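Local coordinates for uncharacterized protein (Bacteroides ovatus, PDB 4IRT) that is of unknown function but has a beta-propeller fold with BNR-like repeats and may act as a neuraminidase, releasing sialic acid from glycans, at residues H5-V9 with E56-L60; R24-L28 with L380-V384; G32-I37 with G49-L53; Y36-Y40 with N74-I80. One frame throughout, in Å; residues are numbered along the deposited sequence. Where two conformers were deposited one is given.

Contact 1: H5-V9 with E56-L60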
loop_
_atom_site.group_PDB
_atom_site.type_symbol
_atom_site.label_atom_id
_atom_site.label_comp_id
_atom_site.label_asym_id
_atom_site.label_seq_id
_atom_site.Cartn_x
_atom_site.Cartn_y
_atom_site.Cartn_z
ATOM N N HIS A 5 -18.240 -11.946 -5.545
ATOM C CA HIS A 5 -18.359 -12.881 -4.439
ATOM C C HIS A 5 -17.625 -12.435 -3.175
ATOM O O HIS A 5 -16.423 -12.181 -3.179
ATOM C CB HIS A 5 -17.864 -14.254 -4.883
ATOM C CG HIS A 5 -18.161 -15.332 -3.902
ATOM N ND1 HIS A 5 -19.444 -15.761 -3.645
ATOM C CD2 HIS A 5 -17.349 -16.064 -3.106
ATOM C CE1 HIS A 5 -19.413 -16.719 -2.733
ATOM N NE2 HIS A 5 -18.151 -16.928 -2.399
ATOM N N LEU A 6 -18.368 -12.353 -2.090
ATOM C CA LEU A 6 -17.830 -11.938 -0.810
ATOM C C LEU A 6 -17.702 -13.136 0.118
ATOM O O LEU A 6 -18.655 -13.897 0.306
ATOM C CB LEU A 6 -18.763 -10.924 -0.160
ATOM C CG LEU A 6 -18.882 -9.510 -0.729
ATOM C CD1 LEU A 6 -20.101 -8.844 -0.074
ATOM C CD2 LEU A 6 -17.629 -8.715 -0.497
ATOM N N VAL A 7 -16.508 -13.304 0.675
ATOM C CA VAL A 7 -16.215 -14.382 1.578
ATOM C C VAL A 7 -16.084 -13.797 2.989
ATOM O O VAL A 7 -15.196 -12.967 3.262
ATOM C CB VAL A 7 -14.911 -15.072 1.191
ATOM C CG1 VAL A 7 -14.630 -16.175 2.189
ATOM C CG2 VAL A 7 -15.007 -15.599 -0.235
ATOM N N GLU A 8 -16.987 -14.173 3.875
ATOM C CA GLU A 8 -16.903 -13.672 5.240
ATOM C C GLU A 8 -15.629 -14.157 5.927
ATOM O O GLU A 8 -15.228 -15.334 5.777
ATOM C CB GLU A 8 -18.104 -14.107 6.046
ATOM C CG GLU A 8 -19.393 -13.405 5.700
ATOM C CD GLU A 8 -20.522 -13.748 6.666
ATOM O OE1 GLU A 8 -20.370 -14.692 7.449
ATOM O OE2 GLU A 8 -21.558 -13.065 6.634
ATOM N N VAL A 9 -15.003 -13.244 6.678
ATOM C CA VAL A 9 -13.890 -13.578 7.535
ATOM C C VAL A 9 -14.322 -13.505 9.003
ATOM O O VAL A 9 -14.498 -14.540 9.688
ATOM C CB VAL A 9 -12.685 -12.644 7.293
ATOM C CG1 VAL A 9 -11.544 -13.037 8.212
ATOM C CG2 VAL A 9 -12.259 -12.663 5.844
ATOM N N GLU A 56 -14.040 -21.535 2.075
ATOM C CA GLU A 56 -14.449 -20.314 2.736
ATOM C C GLU A 56 -14.381 -20.444 4.250
ATOM O O GLU A 56 -14.848 -19.563 4.968
ATOM C CB GLU A 56 -15.841 -19.916 2.251
ATOM C CG GLU A 56 -15.854 -19.715 0.749
ATOM C CD GLU A 56 -17.042 -18.945 0.227
ATOM O OE1 GLU A 56 -17.938 -18.609 1.023
ATOM O OE2 GLU A 56 -17.064 -18.671 -1.005
ATOM N N GLN A 57 -13.738 -21.512 4.730
ATOM C CA GLN A 57 -13.565 -21.731 6.158
ATOM C C GLN A 57 -12.206 -21.199 6.642
ATOM O O GLN A 57 -11.143 -21.734 6.294
ATOM C CB GLN A 57 -13.699 -23.226 6.488
ATOM C CG GLN A 57 -14.953 -23.901 5.939
ATOM C CD GLN A 57 -16.234 -23.172 6.294
ATOM O OE1 GLN A 57 -17.007 -22.770 5.413
ATOM N NE2 GLN A 57 -16.458 -22.972 7.590
ATOM N N TRP A 58 -12.248 -20.156 7.462
ATOM C CA TRP A 58 -11.054 -19.557 8.054
ATOM C C TRP A 58 -10.702 -20.164 9.411
ATOM O O TRP A 58 -11.573 -20.579 10.179
ATOM C CB TRP A 58 -11.260 -18.056 8.248
ATOM C CG TRP A 58 -11.403 -17.301 6.967
ATOM C CD1 TRP A 58 -12.549 -17.113 6.252
ATOM C CD2 TRP A 58 -10.370 -16.662 6.245
ATOM N NE1 TRP A 58 -12.280 -16.393 5.123
ATOM C CE2 TRP A 58 -10.946 -16.097 5.096
ATOM C CE3 TRP A 58 -8.996 -16.485 6.464
ATOM C CZ2 TRP A 58 -10.195 -15.373 4.160
ATOM C CZ3 TRP A 58 -8.255 -15.790 5.536
ATOM C CH2 TRP A 58 -8.860 -15.224 4.396
ATOM N N THR A 59 -9.406 -20.235 9.682
ATOM C CA THR A 59 -8.910 -20.428 11.012
ATOM C C THR A 59 -8.487 -19.053 11.472
ATOM O O THR A 59 -7.688 -18.399 10.830
ATOM C CB THR A 59 -7.739 -21.424 11.012
ATOM O OG1 THR A 59 -8.230 -22.687 10.525
ATOM C CG2 THR A 59 -7.165 -21.654 12.414
ATOM N N LEU A 60 -9.048 -18.607 12.584
ATOM C CA LEU A 60 -8.721 -17.269 13.112
ATOM C C LEU A 60 -8.071 -17.401 14.474
ATOM O O LEU A 60 -8.465 -18.261 15.276
ATOM C CB LEU A 60 -9.972 -16.404 13.218
ATOM C CG LEU A 60 -10.756 -16.198 11.920
ATOM C CD1 LEU A 60 -12.067 -15.484 12.214
ATOM C CD2 LEU A 60 -9.930 -15.472 10.869
HETATM O O HOH W 1 -19.632 -16.536 0.651
HETATM O O HOH W 2 -16.643 -17.588 5.237
HETATM O O HOH W 3 -18.705 -16.470 3.471
#

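Contact 2: R24-L28 with L380-V384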
loop_
_atom_site.group_PDB
_atom_site.type_symbol
_atom_site.label_atom_id
_atom_site.label_comp_id
_atom_site.label_asym_id
_atom_site.label_seq_id
_atom_site.Cartn_x
_atom_site.Cartn_y
_atom_site.Cartn_z
ATOM N N ARG A 24 -1.699 -0.523 3.929
ATOM C CA ARG A 24 -1.489 -1.843 4.501
ATOM C C ARG A 24 -0.800 -2.734 3.469
ATOM O O ARG A 24 -1.374 -3.075 2.437
ATOM C CB ARG A 24 -2.828 -2.419 4.953
ATOM C CG ARG A 24 -3.480 -1.592 6.065
ATOM C CD ARG A 24 -4.535 -2.367 6.882
ATOM N NE ARG A 24 -3.967 -3.578 7.464
ATOM C CZ ARG A 24 -4.615 -4.702 7.779
ATOM N NH1 ARG A 24 -5.956 -4.801 7.736
ATOM N NH2 ARG A 24 -3.916 -5.746 8.229
ATOM N N ASN A 25 0.445 -3.093 3.744
ATOM C CA ASN A 25 1.284 -3.828 2.799
ATOM C C ASN A 25 1.912 -4.999 3.533
ATOM O O ASN A 25 3.092 -4.911 3.941
ATOM C CB ASN A 25 2.369 -2.885 2.224
ATOM C CG ASN A 25 1.805 -1.943 1.151
ATOM O OD1 ASN A 25 1.412 -2.383 0.079
ATOM N ND2 ASN A 25 1.731 -0.682 1.451
ATOM N N ASN A 26 1.176 -6.106 3.740
ATOM C CA ASN A 26 -0.166 -6.406 3.244
ATOM C C ASN A 26 -1.171 -6.660 4.368
ATOM O O ASN A 26 -0.819 -6.987 5.534
ATOM C CB ASN A 26 -0.116 -7.701 2.438
ATOM C CG ASN A 26 0.451 -7.512 1.060
ATOM O OD1 ASN A 26 1.242 -6.590 0.799
ATOM N ND2 ASN A 26 0.071 -8.406 0.161
ATOM N N SER A 27 -2.431 -6.457 4.043
ATOM C CA SER A 27 -3.510 -6.921 4.900
ATOM C C SER A 27 -3.871 -8.368 4.582
ATOM O O SER A 27 -4.386 -9.079 5.431
ATOM C CB SER A 27 -4.742 -6.038 4.686
ATOM O OG SER A 27 -5.164 -6.066 3.331
ATOM N N LEU A 28 -3.599 -8.773 3.349
ATOM C CA LEU A 28 -4.050 -10.053 2.778
ATOM C C LEU A 28 -2.952 -10.555 1.836
ATOM O O LEU A 28 -2.417 -9.793 1.012
ATOM C CB LEU A 28 -5.331 -9.792 1.995
ATOM C CG LEU A 28 -6.179 -10.901 1.377
ATOM C CD1 LEU A 28 -6.801 -11.746 2.472
ATOM C CD2 LEU A 28 -7.259 -10.265 0.501
ATOM N N LEU A 380 -7.828 -11.294 -8.321
ATOM C CA LEU A 380 -7.860 -10.063 -7.519
ATOM C C LEU A 380 -8.784 -10.253 -6.337
ATOM O O LEU A 380 -10.030 -10.328 -6.501
ATOM C CB LEU A 380 -8.345 -8.865 -8.349
ATOM C CG LEU A 380 -8.414 -7.489 -7.690
ATOM C CD1 LEU A 380 -7.027 -7.115 -7.171
ATOM C CD2 LEU A 380 -8.933 -6.452 -8.679
ATOM N N HIS A 381 -8.181 -10.336 -5.170
ATOM C CA HIS A 381 -8.900 -10.458 -3.909
ATOM C C HIS A 381 -8.623 -9.205 -3.122
ATOM O O HIS A 381 -7.458 -8.790 -2.984
ATOM C CB HIS A 381 -8.437 -11.685 -3.137
ATOM C CG HIS A 381 -8.919 -12.986 -3.711
ATOM N ND1 HIS A 381 -8.838 -14.167 -3.009
ATOM C CD2 HIS A 381 -9.473 -13.304 -4.914
ATOM C CE1 HIS A 381 -9.317 -15.159 -3.746
ATOM N NE2 HIS A 381 -9.704 -14.664 -4.912
ATOM N N LEU A 382 -9.703 -8.597 -2.655
ATOM C CA LEU A 382 -9.663 -7.369 -1.878
ATOM C C LEU A 382 -10.086 -7.602 -0.432
ATOM O O LEU A 382 -11.059 -8.333 -0.145
ATOM C CB LEU A 382 -10.598 -6.333 -2.514
ATOM C CG LEU A 382 -10.345 -5.905 -3.952
ATOM C CD1 LEU A 382 -11.485 -5.067 -4.511
ATOM C CD2 LEU A 382 -9.055 -5.104 -3.996
ATOM N N PHE A 383 -9.393 -6.905 0.469
ATOM C CA PHE A 383 -9.782 -6.749 1.869
ATOM C C PHE A 383 -10.893 -5.701 1.929
ATOM O O PHE A 383 -10.666 -4.520 1.648
ATOM C CB PHE A 383 -8.571 -6.294 2.711
ATOM C CG PHE A 383 -8.818 -6.260 4.224
ATOM C CD1 PHE A 383 -9.656 -5.297 4.801
ATOM C CD2 PHE A 383 -8.214 -7.181 5.072
ATOM C CE1 PHE A 383 -9.893 -5.263 6.192
ATOM C CE2 PHE A 383 -8.430 -7.139 6.445
ATOM C CZ PHE A 383 -9.283 -6.190 7.023
ATOM N N VAL A 384 -12.088 -6.116 2.315
ATOM C CA VAL A 384 -13.262 -5.234 2.288
ATOM C C VAL A 384 -13.928 -5.226 3.671
ATOM O O VAL A 384 -14.273 -6.264 4.200
ATOM C CB VAL A 384 -14.249 -5.695 1.212
ATOM C CG1 VAL A 384 -15.550 -4.905 1.275
ATOM C CG2 VAL A 384 -13.617 -5.519 -0.163
#

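Contact 3: G32-I37 with G49-L53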
loop_
_atom_site.group_PDB
_atom_site.type_symbol
_atom_site.label_atom_id
_atom_site.label_comp_id
_atom_site.label_asym_id
_atom_site.label_seq_id
_atom_site.Cartn_x
_atom_site.Cartn_y
_atom_site.Cartn_z
ATOM N N GLY A 32 1.430 -20.075 -1.637
ATOM C CA GLY A 32 0.977 -21.381 -2.146
ATOM C C GLY A 32 -0.533 -21.348 -2.380
ATOM O O GLY A 32 -1.045 -20.456 -3.073
ATOM N N ASP A 33 -1.250 -22.312 -1.823
ATOM C CA ASP A 33 -2.704 -22.290 -1.913
ATOM C C ASP A 33 -3.402 -21.832 -0.626
ATOM O O ASP A 33 -4.585 -22.094 -0.447
ATOM C CB ASP A 33 -3.249 -23.639 -2.422
ATOM C CG ASP A 33 -3.220 -24.744 -1.379
ATOM O OD1 ASP A 33 -2.579 -24.611 -0.308
ATOM O OD2 ASP A 33 -3.884 -25.775 -1.640
ATOM N N GLU A 34 -2.671 -21.143 0.252
ATOM C CA GLU A 34 -3.240 -20.630 1.509
ATOM C C GLU A 34 -3.232 -19.126 1.468
ATOM O O GLU A 34 -2.288 -18.528 0.980
ATOM C CB GLU A 34 -2.426 -21.107 2.693
ATOM C CG GLU A 34 -2.604 -22.602 2.844
ATOM C CD GLU A 34 -1.777 -23.256 3.925
ATOM O OE1 GLU A 34 -0.764 -22.704 4.387
ATOM O OE2 GLU A 34 -2.155 -24.382 4.289
ATOM N N GLN A 35 -4.281 -18.519 1.984
ATOM C CA GLN A 35 -4.340 -17.069 2.065
ATOM C C GLN A 35 -4.419 -16.652 3.525
ATOM O O GLN A 35 -5.153 -17.262 4.316
ATOM C CB GLN A 35 -5.572 -16.584 1.315
ATOM C CG GLN A 35 -5.749 -15.095 1.257
ATOM C CD GLN A 35 -6.977 -14.748 0.461
ATOM O OE1 GLN A 35 -8.102 -15.049 0.866
ATOM N NE2 GLN A 35 -6.779 -14.134 -0.673
ATOM N N TYR A 36 -3.667 -15.620 3.843
ATOM C CA TYR A 36 -3.510 -15.102 5.180
ATOM C C TYR A 36 -4.065 -13.704 5.240
ATOM O O TYR A 36 -3.971 -12.947 4.267
ATOM C CB TYR A 36 -2.028 -15.040 5.560
ATOM C CG TYR A 36 -1.372 -16.386 5.665
ATOM C CD1 TYR A 36 -0.873 -17.044 4.529
ATOM C CD2 TYR A 36 -1.238 -17.011 6.903
ATOM C CE1 TYR A 36 -0.298 -18.300 4.629
ATOM C CE2 TYR A 36 -0.634 -18.242 7.012
ATOM C CZ TYR A 36 -0.161 -18.877 5.883
ATOM O OH TYR A 36 0.419 -20.119 6.018
ATOM N N ILE A 37 -4.616 -13.354 6.402
ATOM C CA ILE A 37 -5.224 -12.054 6.603
ATOM C C ILE A 37 -4.877 -11.579 8.002
ATOM O O ILE A 37 -4.540 -12.388 8.886
ATOM C CB ILE A 37 -6.767 -12.138 6.408
ATOM C CG1 ILE A 37 -7.379 -10.745 6.196
ATOM C CG2 ILE A 37 -7.428 -12.888 7.558
ATOM C CD1 ILE A 37 -8.839 -10.825 5.782
ATOM N N GLY A 49 -5.433 -14.699 10.490
ATOM C CA GLY A 49 -6.239 -15.765 9.967
ATOM C C GLY A 49 -5.675 -16.368 8.702
ATOM O O GLY A 49 -4.866 -15.764 8.025
ATOM N N LYS A 50 -6.128 -17.580 8.392
ATOM C CA LYS A 50 -5.757 -18.222 7.158
ATOM C C LYS A 50 -6.850 -19.171 6.688
ATOM O O LYS A 50 -7.641 -19.683 7.496
ATOM C CB LYS A 50 -4.435 -18.979 7.304
ATOM C CG LYS A 50 -4.526 -20.248 8.129
ATOM C CD LYS A 50 -3.157 -20.824 8.485
ATOM C CE LYS A 50 -2.463 -21.413 7.266
ATOM N NZ LYS A 50 -1.291 -22.289 7.582
ATOM N N ARG A 51 -6.859 -19.403 5.374
ATOM C CA ARG A 51 -7.701 -20.387 4.759
ATOM C C ARG A 51 -6.985 -21.018 3.571
ATOM O O ARG A 51 -6.028 -20.449 2.999
ATOM C CB ARG A 51 -9.007 -19.763 4.260
ATOM C CG ARG A 51 -8.835 -18.674 3.210
ATOM C CD ARG A 51 -10.054 -18.503 2.317
ATOM N NE ARG A 51 -9.898 -17.375 1.383
ATOM C CZ ARG A 51 -10.699 -17.140 0.338
ATOM N NH1 ARG A 51 -11.718 -17.958 0.066
ATOM N NH2 ARG A 51 -10.518 -16.068 -0.427
ATOM N N LYS A 52 -7.499 -22.170 3.152
ATOM C CA LYS A 52 -7.245 -22.645 1.790
ATOM C C LYS A 52 -8.044 -21.804 0.821
ATOM O O LYS A 52 -9.216 -21.479 1.076
ATOM C CB LYS A 52 -7.622 -24.113 1.636
ATOM C CG LYS A 52 -6.749 -25.011 2.469
ATOM C CD LYS A 52 -5.342 -25.087 1.884
ATOM C CE LYS A 52 -4.522 -26.165 2.568
ATOM N NZ LYS A 52 -3.127 -26.233 2.054
ATOM N N LEU A 53 -7.411 -21.430 -0.283
ATOM C CA LEU A 53 -8.102 -20.646 -1.310
ATOM C C LEU A 53 -9.348 -21.338 -1.906
ATOM O O LEU A 53 -10.246 -20.668 -2.421
ATOM C CB LEU A 53 -7.137 -20.241 -2.414
ATOM C CG LEU A 53 -6.222 -19.073 -2.084
ATOM C CD1 LEU A 53 -5.044 -19.005 -3.031
ATOM C CD2 LEU A 53 -6.983 -17.768 -2.092
#

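Contact 4: Y36-Y40 with N74-I80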
loop_
_atom_site.group_PDB
_atom_site.type_symbol
_atom_site.label_atom_id
_atom_site.label_comp_id
_atom_site.label_asym_id
_atom_site.label_seq_id
_atom_site.Cartn_x
_atom_site.Cartn_y
_atom_site.Cartn_z
ATOM N N TYR A 36 -3.667 -15.620 3.843
ATOM C CA TYR A 36 -3.510 -15.102 5.180
ATOM C C TYR A 36 -4.065 -13.704 5.240
ATOM O O TYR A 36 -3.971 -12.947 4.267
ATOM C CB TYR A 36 -2.028 -15.040 5.560
ATOM C CG TYR A 36 -1.372 -16.386 5.665
ATOM C CD1 TYR A 36 -0.873 -17.044 4.529
ATOM C CD2 TYR A 36 -1.238 -17.011 6.903
ATOM C CE1 TYR A 36 -0.298 -18.300 4.629
ATOM C CE2 TYR A 36 -0.634 -18.242 7.012
ATOM C CZ TYR A 36 -0.161 -18.877 5.883
ATOM O OH TYR A 36 0.419 -20.119 6.018
ATOM N N ILE A 37 -4.616 -13.354 6.402
ATOM C CA ILE A 37 -5.224 -12.054 6.603
ATOM C C ILE A 37 -4.877 -11.579 8.002
ATOM O O ILE A 37 -4.540 -12.388 8.886
ATOM C CB ILE A 37 -6.767 -12.138 6.408
ATOM C CG1 ILE A 37 -7.379 -10.745 6.196
ATOM C CG2 ILE A 37 -7.428 -12.888 7.558
ATOM C CD1 ILE A 37 -8.839 -10.825 5.782
ATOM N N SER A 38 -4.947 -10.273 8.219
ATOM C CA SER A 38 -4.701 -9.719 9.543
ATOM C C SER A 38 -5.577 -8.495 9.722
ATOM O O SER A 38 -5.823 -7.766 8.767
ATOM C CB SER A 38 -3.203 -9.333 9.736
ATOM O OG SER A 38 -2.745 -8.397 8.776
ATOM N N TYR A 39 -6.014 -8.292 10.955
ATOM C CA TYR A 39 -6.835 -7.150 11.319
ATOM C C TYR A 39 -6.880 -7.007 12.806
ATOM O O TYR A 39 -6.437 -7.913 13.546
ATOM C CB TYR A 39 -8.247 -7.294 10.792
ATOM C CG TYR A 39 -8.979 -8.520 11.242
ATOM C CD1 TYR A 39 -8.896 -9.702 10.514
ATOM C CD2 TYR A 39 -9.824 -8.484 12.359
ATOM C CE1 TYR A 39 -9.611 -10.834 10.895
ATOM C CE2 TYR A 39 -10.542 -9.612 12.742
ATOM C CZ TYR A 39 -10.395 -10.784 12.006
ATOM O OH TYR A 39 -11.115 -11.892 12.363
ATOM N N TYR A 40 -7.381 -5.846 13.259
ATOM C CA TYR A 40 -7.702 -5.667 14.662
ATOM C C TYR A 40 -9.171 -5.986 14.924
ATOM O O TYR A 40 -10.056 -5.503 14.201
ATOM C CB TYR A 40 -7.452 -4.239 15.080
ATOM C CG TYR A 40 -6.019 -3.747 15.046
ATOM C CD1 TYR A 40 -5.093 -4.195 15.971
ATOM C CD2 TYR A 40 -5.620 -2.760 14.141
ATOM C CE1 TYR A 40 -3.787 -3.743 15.943
ATOM C CE2 TYR A 40 -4.317 -2.284 14.106
ATOM C CZ TYR A 40 -3.403 -2.757 15.045
ATOM O OH TYR A 40 -2.094 -2.303 15.064
ATOM N N ASN A 74 -2.051 3.518 12.857
ATOM C CA ASN A 74 -1.384 2.437 13.577
ATOM C C ASN A 74 -1.660 1.023 12.984
ATOM O O ASN A 74 -1.975 0.051 13.693
ATOM C CB ASN A 74 -1.761 2.496 15.053
ATOM C CG ASN A 74 -1.120 3.661 15.784
ATOM O OD1 ASN A 74 -1.130 4.808 15.301
ATOM N ND2 ASN A 74 -0.579 3.386 16.965
ATOM N N ILE A 75 -1.508 0.942 11.665
ATOM C CA ILE A 75 -1.897 -0.242 10.896
ATOM C C ILE A 75 -1.026 -1.474 11.119
ATOM O O ILE A 75 0.078 -1.394 11.673
ATOM C CB ILE A 75 -1.927 0.088 9.393
ATOM C CG1 ILE A 75 -0.524 0.496 8.899
ATOM C CG2 ILE A 75 -2.935 1.194 9.145
ATOM C CD1 ILE A 75 0.172 -0.591 8.147
ATOM N N ILE A 76 -1.534 -2.592 10.641
ATOM C CA ILE A 76 -0.839 -3.868 10.593
ATOM C C ILE A 76 -0.436 -4.129 9.131
ATOM O O ILE A 76 -1.292 -4.110 8.209
ATOM C CB ILE A 76 -1.781 -5.021 10.986
ATOM C CG1 ILE A 76 -2.365 -4.844 12.392
ATOM C CG2 ILE A 76 -1.068 -6.379 10.855
ATOM C CD1 ILE A 76 -3.755 -5.454 12.523
ATOM N N SER A 77 0.836 -4.423 8.920
ATOM C CA SER A 77 1.312 -4.967 7.657
ATOM C C SER A 77 1.933 -6.345 7.893
ATOM O O SER A 77 2.733 -6.537 8.835
ATOM C CB SER A 77 2.375 -4.051 7.037
ATOM O OG SER A 77 1.832 -2.874 6.448
HETATM N N MSE A 78 1.599 -7.284 7.009
HETATM C CA MSE A 78 2.101 -8.656 7.064
HETATM C C MSE A 78 2.658 -9.123 5.737
HETATM O O MSE A 78 2.417 -8.512 4.669
HETATM C CB MSE A 78 0.986 -9.591 7.522
HETATM C CG MSE A 78 0.128 -10.074 6.379
HETATM SE SE MSE A 78 -1.558 -10.957 6.840
HETATM C CE MSE A 78 -0.879 -12.314 7.995
HETATM N N MSE A 79 3.414 -10.224 5.790
HETATM C CA MSE A 79 3.992 -10.854 4.601
HETATM C C MSE A 79 4.473 -12.230 4.964
HETATM O O MSE A 79 4.746 -12.502 6.125
HETATM C CB MSE A 79 5.178 -10.022 4.095
HETATM C CG MSE A 79 5.853 -10.502 2.812
HETATM SE SE MSE A 79 4.645 -10.741 1.297
HETATM C CE MSE A 79 3.754 -9.029 1.283
ATOM N N ILE A 80 4.581 -13.115 3.974
ATOM C CA ILE A 80 5.062 -14.477 4.182
ATOM C C ILE A 80 6.401 -14.607 3.466
ATOM O O ILE A 80 6.546 -14.175 2.313
ATOM C CB ILE A 80 4.112 -15.536 3.606
ATOM C CG1 ILE A 80 2.633 -15.237 3.938
ATOM C CG2 ILE A 80 4.526 -16.940 4.090
ATOM C CD1 ILE A 80 2.239 -15.395 5.374
#

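Contact 1: H5-V9 with E56-L60
His5 meets Glu56 at the outer end of this contact, where its NE2 donates a very short hydrogen bond of 2.5 Å to Glu56 OE2. The bond is nearly straight, the carboxylate lying at the ring edge with its plane turned 47° from that of the imidazole. His5 carries CG anti to the backbone N (chi1 -170°), which sends the ring across to the extended Glu56 chain. Val7 lies between this pair and Trp58: CG2 sits 3.8 Å from Glu56 OE2, while CG1 approaches the indole at its edge, beside NE1. Farther along, Val9 lies over a face of the indole, its CA 4.2 Å from the centroid of the five-membered ring of Trp58 in a CH-pi contact, and its CG1 touches Leu60 CD2 at 3.9 Å. With an alanine at Trp58, Val9 is likely to lose the ring face beneath it and a gap to open beside Val7.

Waters add further links between the segments. One molecule donates to both Leu6 O and Glu56 OE1, and another to Glu8 O and Glu56 O, stitching together segments whose backbones run roughly parallel.

Strand 5-12 pairs with strand 401-407, so this largely exposed seam joins the sheet combining both chain ends to the outermost strand 59-63 of the next one; Trp58 also reaches inward onto Gln35, Ile37 and Arg51.

Contact 2: R24-L28 with L380-V384
Leu28 and Phe383 mark the nearest approach of the two backbones, with their CA atoms 6.7 Å apart, too far for strand pairing. Residues 24-27 form an irregular turn with a cis peptide bond before Asn26, whereas 381-384 run as a strand; the join is made by side chains of 24-28 against side chains and backbone of the strand. Inside the turn, Asn26 ND2 donates to Leu28 O over 3.0 Å, and outside it ND2 also bonds Thr371.

Phe383 receives most of the packing. Arg24 lays NH1 over one face of its ring, 3.6 Å from Phe383 CE2, with the guanidinium plane steeply inclined to the ring at 75°. The CZ atom of Arg24 is 5.2 Å from the ring centroid, so any cation-pi attraction is weak. What fixes the guanidinium is a set of backbone oxygens, Ile76 O, Asn19 O and Ser38 O, one for each nitrogen, and Ser27 CB lies over the centre of one of its faces.

The contact illustrates how a beta-propeller fits together: strand 381-385 belongs to the sheet built from the two chain ends, and residues 24-28 lead into the innermost part of the neighbouring sheet.

Ser27 OG rests 3.5 Å from Phe383 CB while hydrogen-bonding the hydroxyl of Ser368. Leu28, its CG anti to the backbone N (chi1 -173°), extends CD2 to within 3.8 Å of His381 O and 4.1 Å of His381 CB. The imidazole itself leads away from the leucine, and its ND1 is hydrogen-bonded to Gln35 NE2.

Contact 3: G32-I37 with G49-L53
Glu34 to Ile37 pair with Gly49 to Lys52 as the antiparallel arms of a hairpin, Gln35-Arg51 and Ile37-Gly49 being hydrogen-bonded pairs and the others non-hydrogen-bonded, and Leu53 N extends the pairing to Asp33 O at 2.9 Å.

The two faces differ in chemistry. On one, Lys52 NZ is held between Asp33 OD1 at 2.9 Å, met on the syn side, and Glu34 OE2 at 3.1 Å, met from above the carboxylate plane. Glu34 OE1 continues the network with a weak 3.3 Å bridge to Lys50 NZ. That amine also donates to Tyr36 OH over 3.2 Å and to Gly106 O, its chain lying alongside the tyrosine and bending at chi3 (-71°) to get there.

On the other face, Gln35 and Arg51 point the same way, and Arg51 NE and NH2 both donate to Gln35 OE1, at 3.0 and 2.9 Å. The oxygen lies in the guanidinium plane. Since NH2 also forms a salt bridge with Glu407, a leucine in place of Arg51 removes these donors and would probably leave Gln35 OE1 and that carboxylate without their mate. Gly49 has little room for a side chain beside Ile37 CG2.

The face of Gln35 and Arg51 meets His381 of strand 381-385 and Glu407 of strand 401-407; Asp370, bonded by Gln35 NE2, Trp58 against Arg51, and helix 371-377, where Leu53 packs on Leu373, are further neighbours.

Contact 4: Y36-Y40 with N74-I80
Tyr40 and Ile76 make the closest ring contact here: Ile76 CD1 stands over the centre of the phenol, 3.5 Å from the ring centroid of Tyr40. To place it there Ile76 adopts a chi2 of 149°, well off the staggered value, while its CG2 branch turns the other way and meets Ser38 OG at 3.3 Å. The Tyr40 hydroxyl is held in turn by Asn74: OH donates to Asn74 O over 2.7 Å, nearly in line with the carbonyl bond, anchoring the far end of the ring that Ile76 presses on.

Met78, present as selenomethionine, fills the middle of the interface. Its CG lies between the backbone N and the carbonyl carbon (chi1 87°), which with an extended chi2 brings the selenium to 3.4 Å from Ser38 OG; a bend at chi3 (-55°) then carries CE to Tyr36 CB at 3.8 Å. At the other end Ile80 repeats the aliphatic-on-aromatic theme with a different fit, its CD1 being 3.8 Å from the centroid of the Tyr36 ring but displaced toward the rim. The two side chains cross at about a right angle.

Between these side chains the axes of strand segments 36-40 and 76-80 come within 7.3 Å, nearly antiparallel, and the backbones do not pair; Arg24 spans them instead, donating to Ser38 O and Ile76 O. Asn74 directs its amide away, to Asp91. Two separate antiparallel sheets, one containing strand 34-40 and the other strand 76-80, thus pack face against face through interleaved hydrophobic and aromatic side chains, as adjacent blades do in a beta-propeller.

Overall arrangement
Contacts 2 and 4 are buried, contact 1 lies at the surface, and contact 3 spans the range between them. Strand 34-40 is the common element of contacts 3 and 4: contact 3 is pairing within one sheet, contact 4 packing between two. Contacts 1 and 2 both reach the sheet made from the chain termini, at its outer and inner strands respectively. Chemistry follows place: charged pairs and bridging waters appear toward the outside, alongside the packing of Trp58, and aromatic and aliphatic packing inside, where the buried arginine of contact 2 spends its nitrogens on backbone oxygens, two of them in contact 4. A backbone bond from Thr59 N to Lys50 O joins contacts 1 and 3 in one sheet.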